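Long-range contact in geranylgeranyl pyrophosphate synthase (PDB 3LMD), which probably makes a long-chain prenyl diphosphate by metal-dependent chain elongation, as other members of the FPP/GGPP synthase family do: residues G73-A85 / V97-L109. Sequence-based numbering, arbitrary orientation.
Sequences GGKRFRPMFALLA and VIKAAVVVEITHL
The methyl of Ala101 is the small bump on which helix 77-85 rests: it sits against Pro79 and Ala82, one turn apart, with its CB 3.8 Å from Pro79 CB. The helices run nearly antiparallel (154°), and the small side chains of Ala82 and Ala101 at the crossing allow the axes to approach to 8.5 Å. Toward the C-terminal end of helix 77-85, Leu83 reaches across as a larger bump. Its CD2 enters the hollow between Val97 CG1 and Ile98 CD1, 3.7 Å from the latter, with Ala101 CB closing it. Glu105 leaves its helix with CG anti to the backbone N, then bends at chi2, which sets OE1 3.2 Å from Pro79 CD and turns OE2 to Arg76. Arg76, the N-cap residue of helix 77-85, crosses it at about a right angle; its NH2 donates in the guanidinium plane to the anti side of Glu105 OE2 (2.9 Å, 156°) in a salt bridge, and its NE pairs with Glu48. The other carboxylate oxygen, OE1, accepts from a water that in turn accepts from Arg78 N and NH1, so the buried acid is bound by Arg76 directly and by Arg78 through the water. Arg78 packs its CB on Val104 CG1, 3.7 Å away, and its extended chain carries the guanidinium flat over the His108 ring in a face-to-face stack, planes only 9° apart, centres 3.8 Å apart and NH1 over the middle of the ring. The side chains of His108 and Asp115 are about 8 Å apart; Asp115 is a calcium ligand in a crystal structure of this protein. Arg78 lies in the GGKRxRP motif of the all-helical trans-prenyl synthases; as in relatives, it and His108 probably line the pocket for the diphosphate of isopentenyl diphosphate.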
loop_
_atom_site.group_PDB
_atom_site.type_symbol
_atom_site.label_atom_id
_atom_site.label_comp_id
_atom_site.label_asym_id
_atom_site.label_seq_id
_atom_site.Cartn_x
_atom_site.Cartn_y
_atom_site.Cartn_z
ATOM N N GLY A 73 -13.707 16.080 -7.526
ATOM C CA GLY A 73 -12.525 16.849 -7.910
ATOM C C GLY A 73 -12.740 17.941 -8.943
ATOM O O GLY A 73 -12.516 19.119 -8.668
ATOM N N GLY A 74 -13.174 17.550 -10.136
ATOM C CA GLY A 74 -13.224 18.467 -11.272
ATOM C C GLY A 74 -12.432 17.882 -12.429
ATOM O O GLY A 74 -12.853 16.895 -13.035
ATOM N N LYS A 75 -11.280 18.477 -12.737
ATOM C CA LYS A 75 -10.413 17.935 -13.791
ATOM C C LYS A 75 -9.103 17.345 -13.250
ATOM O O LYS A 75 -8.401 17.963 -12.448
ATOM C CB LYS A 75 -10.173 18.958 -14.910
ATOM C CG LYS A 75 -11.350 19.078 -15.872
ATOM C CD LYS A 75 -10.971 19.786 -17.158
ATOM C CE LYS A 75 -12.106 19.701 -18.170
ATOM N NZ LYS A 75 -11.681 20.155 -19.521
ATOM N N ARG A 76 -8.804 16.131 -13.696
ATOM C CA ARG A 76 -7.698 15.326 -13.166
ATOM C C ARG A 76 -6.466 15.455 -14.070
ATOM O O ARG A 76 -6.399 14.855 -15.147
ATOM C CB ARG A 76 -8.156 13.880 -13.110
ATOM C CG ARG A 76 -9.487 13.679 -12.347
ATOM C CD ARG A 76 -9.758 12.206 -12.069
ATOM N NE ARG A 76 -11.015 12.029 -11.346
ATOM C CZ ARG A 76 -11.115 11.987 -10.018
ATOM N NH1 ARG A 76 -12.307 11.838 -9.454
ATOM N NH2 ARG A 76 -10.020 12.062 -9.254
ATOM N N PHE A 77 -5.482 16.234 -13.633
ATOM C CA PHE A 77 -4.333 16.532 -14.500
ATOM C C PHE A 77 -3.521 15.303 -14.940
ATOM O O PHE A 77 -3.080 15.205 -16.105
ATOM C CB PHE A 77 -3.369 17.526 -13.836
ATOM C CG PHE A 77 -2.154 17.776 -14.674
ATOM C CD1 PHE A 77 -0.965 17.102 -14.435
ATOM C CD2 PHE A 77 -2.230 18.618 -15.772
ATOM C CE1 PHE A 77 0.152 17.297 -15.268
ATOM C CE2 PHE A 77 -1.136 18.819 -16.587
ATOM C CZ PHE A 77 0.056 18.156 -16.339
ATOM N N ARG A 78 -3.264 14.383 -14.016
ATOM C CA ARG A 78 -2.387 13.244 -14.354
ATOM C C ARG A 78 -2.959 12.339 -15.447
ATOM O O ARG A 78 -2.238 11.982 -16.401
ATOM C CB ARG A 78 -2.017 12.455 -13.105
ATOM C CG ARG A 78 -1.208 13.318 -12.143
ATOM C CD ARG A 78 -1.110 12.729 -10.718
ATOM N NE ARG A 78 -0.361 13.659 -9.869
ATOM C CZ ARG A 78 -0.886 14.764 -9.345
ATOM N NH1 ARG A 78 -2.171 15.037 -9.526
ATOM N NH2 ARG A 78 -0.142 15.567 -8.581
ATOM N N PRO A 79 -4.244 11.959 -15.326
ATOM C CA PRO A 79 -4.773 11.175 -16.453
ATOM C C PRO A 79 -4.851 11.993 -17.743
ATOM O O PRO A 79 -4.612 11.443 -18.814
ATOM C CB PRO A 79 -6.167 10.717 -15.980
ATOM C CG PRO A 79 -6.406 11.375 -14.619
ATOM C CD PRO A 79 -5.109 11.917 -14.114
ATOM N N MET A 80 -5.151 13.286 -17.650
ATOM C CA MET A 80 -5.191 14.125 -18.856
ATOM C C MET A 80 -3.836 14.118 -19.553
ATOM O O MET A 80 -3.748 14.016 -20.775
ATOM C CB MET A 80 -5.577 15.590 -18.512
ATOM C CG MET A 80 -5.764 16.471 -19.773
ATOM S SD MET A 80 -5.829 18.292 -19.489
ATOM C CE MET A 80 -4.069 18.660 -19.422
ATOM N N PHE A 81 -2.765 14.245 -18.770
ATOM C CA PHE A 81 -1.413 14.187 -19.331
ATOM C C PHE A 81 -1.127 12.834 -19.983
ATOM O O PHE A 81 -0.541 12.779 -21.061
ATOM C CB PHE A 81 -0.351 14.517 -18.267
ATOM C CG PHE A 81 1.074 14.450 -18.808
ATOM C CD1 PHE A 81 1.402 15.055 -20.018
ATOM C CD2 PHE A 81 2.055 13.755 -18.138
ATOM C CE1 PHE A 81 2.711 14.980 -20.519
ATOM C CE2 PHE A 81 3.372 13.703 -18.619
ATOM C CZ PHE A 81 3.693 14.302 -19.798
ATOM N N ALA A 82 -1.557 11.737 -19.354
ATOM C CA ALA A 82 -1.380 10.402 -19.957
ATOM C C ALA A 82 -2.116 10.303 -21.324
ATOM O O ALA A 82 -1.611 9.685 -22.294
ATOM C CB ALA A 82 -1.925 9.305 -19.014
ATOM N N LEU A 83 -3.308 10.879 -21.381
ATOM C CA LEU A 83 -4.093 10.863 -22.633
ATOM C C LEU A 83 -3.388 11.699 -23.729
ATOM O O LEU A 83 -3.291 11.261 -24.876
ATOM C CB LEU A 83 -5.523 11.389 -22.418
ATOM C CG LEU A 83 -6.447 10.644 -21.421
ATOM C CD1 LEU A 83 -7.820 11.275 -21.277
ATOM C CD2 LEU A 83 -6.592 9.163 -21.704
ATOM N N LEU A 84 -2.916 12.891 -23.371
ATOM C CA LEU A 84 -2.130 13.716 -24.304
ATOM C C LEU A 84 -0.898 12.991 -24.786
ATOM O O LEU A 84 -0.600 12.974 -26.002
ATOM C CB LEU A 84 -1.782 15.075 -23.660
ATOM C CG LEU A 84 -2.998 15.959 -23.367
ATOM C CD1 LEU A 84 -2.599 17.184 -22.546
ATOM C CD2 LEU A 84 -3.592 16.397 -24.703
ATOM N N ALA A 85 -0.161 12.373 -23.857
ATOM C CA ALA A 85 1.018 11.618 -24.238
ATOM C C ALA A 85 0.674 10.514 -25.227
ATOM O O ALA A 85 1.471 10.208 -26.107
ATOM C CB ALA A 85 1.707 10.979 -22.986
ATOM N N VAL A 97 -4.578 2.626 -22.775
ATOM C CA VAL A 97 -4.240 4.009 -22.398
ATOM C C VAL A 97 -5.195 4.525 -21.315
ATOM O O VAL A 97 -4.760 5.102 -20.316
ATOM C CB VAL A 97 -4.288 4.975 -23.615
ATOM C CG1 VAL A 97 -4.120 6.427 -23.160
ATOM C CG2 VAL A 97 -3.205 4.645 -24.618
ATOM N N ILE A 98 -6.501 4.332 -21.512
ATOM C CA ILE A 98 -7.494 4.695 -20.492
ATOM C C ILE A 98 -7.223 3.963 -19.191
ATOM O O ILE A 98 -7.284 4.551 -18.112
ATOM C CB ILE A 98 -8.931 4.294 -20.919
ATOM C CG1 ILE A 98 -9.338 4.988 -22.218
ATOM C CG2 ILE A 98 -9.947 4.586 -19.819
ATOM C CD1 ILE A 98 -9.095 6.418 -22.213
ATOM N N LYS A 99 -6.971 2.671 -19.282
ATOM C CA LYS A 99 -6.729 1.883 -18.073
ATOM C C LYS A 99 -5.429 2.312 -17.336
ATOM O O LYS A 99 -5.391 2.371 -16.097
ATOM C CB LYS A 99 -6.660 0.396 -18.464
ATOM C CG LYS A 99 -6.681 -0.580 -17.327
ATOM C CD LYS A 99 -6.875 -2.046 -17.836
ATOM C CE LYS A 99 -8.153 -2.227 -18.667
ATOM N NZ LYS A 99 -8.532 -3.668 -18.848
ATOM N N ALA A 100 -4.359 2.547 -18.087
ATOM C CA ALA A 100 -3.133 3.110 -17.489
ATOM C C ALA A 100 -3.374 4.458 -16.799
ATOM O O ALA A 100 -2.837 4.702 -15.720
ATOM C CB ALA A 100 -2.004 3.212 -18.531
ATOM N N ALA A 101 -4.187 5.331 -17.389
ATOM C CA ALA A 101 -4.465 6.645 -16.811
ATOM C C ALA A 101 -5.197 6.485 -15.492
ATOM O O ALA A 101 -4.957 7.246 -14.531
ATOM C CB ALA A 101 -5.301 7.523 -17.783
ATOM N N VAL A 102 -6.048 5.469 -15.433
ATOM C CA VAL A 102 -6.792 5.188 -14.221
ATOM C C VAL A 102 -5.821 4.691 -13.150
ATOM O O VAL A 102 -5.924 5.067 -11.988
ATOM C CB VAL A 102 -7.945 4.180 -14.461
ATOM C CG1 VAL A 102 -8.518 3.640 -13.109
ATOM C CG2 VAL A 102 -9.059 4.829 -15.342
ATOM N N VAL A 103 -4.879 3.844 -13.555
ATOM C CA VAL A 103 -3.886 3.352 -12.600
ATOM C C VAL A 103 -3.101 4.528 -12.015
ATOM O O VAL A 103 -2.876 4.590 -10.799
ATOM C CB VAL A 103 -2.936 2.339 -13.267
ATOM C CG1 VAL A 103 -1.673 2.069 -12.373
ATOM C CG2 VAL A 103 -3.688 1.004 -13.523
ATOM N N VAL A 104 -2.680 5.457 -12.871
ATOM C CA VAL A 104 -1.954 6.637 -12.376
ATOM C C VAL A 104 -2.809 7.410 -11.385
ATOM O O VAL A 104 -2.339 7.800 -10.299
ATOM C CB VAL A 104 -1.485 7.551 -13.524
ATOM C CG1 VAL A 104 -0.908 8.889 -12.980
ATOM C CG2 VAL A 104 -0.438 6.795 -14.362
ATOM N N GLU A 105 -4.058 7.659 -11.742
ATOM C CA GLU A 105 -4.910 8.441 -10.841
ATOM C C GLU A 105 -5.218 7.747 -9.516
ATOM O O GLU A 105 -5.290 8.408 -8.474
ATOM C CB GLU A 105 -6.205 8.887 -11.528
ATOM C CG GLU A 105 -7.057 9.759 -10.628
ATOM C CD GLU A 105 -6.504 11.179 -10.430
ATOM O OE1 GLU A 105 -5.408 11.499 -10.916
ATOM O OE2 GLU A 105 -7.198 12.010 -9.799
ATOM N N ILE A 106 -5.398 6.423 -9.550
ATOM C CA ILE A 106 -5.662 5.665 -8.317
ATOM C C ILE A 106 -4.456 5.737 -7.411
ATOM O O ILE A 106 -4.568 5.830 -6.183
ATOM C CB ILE A 106 -5.952 4.174 -8.637
ATOM C CG1 ILE A 106 -7.380 4.029 -9.232
ATOM C CG2 ILE A 106 -5.819 3.344 -7.347
ATOM C CD1 ILE A 106 -7.662 2.575 -9.802
ATOM N N THR A 107 -3.281 5.674 -8.017
ATOM C CA THR A 107 -2.039 5.762 -7.231
ATOM C C THR A 107 -1.894 7.119 -6.581
ATOM O O THR A 107 -1.526 7.219 -5.394
ATOM C CB THR A 107 -0.825 5.465 -8.118
ATOM O OG1 THR A 107 -0.942 4.115 -8.599
ATOM C CG2 THR A 107 0.495 5.606 -7.313
ATOM N N HIS A 108 -2.216 8.159 -7.350
ATOM C CA HIS A 108 -2.275 9.509 -6.811
ATOM C C HIS A 108 -3.199 9.586 -5.609
ATOM O O HIS A 108 -2.822 10.134 -4.572
ATOM C CB HIS A 108 -2.721 10.508 -7.915
ATOM C CG HIS A 108 -3.041 11.866 -7.403
ATOM N ND1 HIS A 108 -2.133 12.621 -6.680
ATOM C CD2 HIS A 108 -4.166 12.617 -7.506
ATOM C CE1 HIS A 108 -2.694 13.779 -6.358
ATOM N NE2 HIS A 108 -3.927 13.796 -6.841
ATOM N N LEU A 109 -4.428 9.076 -5.740
ATOM C CA LEU A 109 -5.387 9.130 -4.637
ATOM C C LEU A 109 -4.910 8.330 -3.412
ATOM O O LEU A 109 -5.046 8.799 -2.268
ATOM C CB LEU A 109 -6.786 8.644 -5.097
ATOM C CG LEU A 109 -7.384 9.531 -6.200
ATOM C CD1 LEU A 109 -8.711 8.937 -6.767
ATOM C CD2 LEU A 109 -7.593 10.979 -5.663
HETATM O O HOH W 1 -4.382 14.041 -11.219
#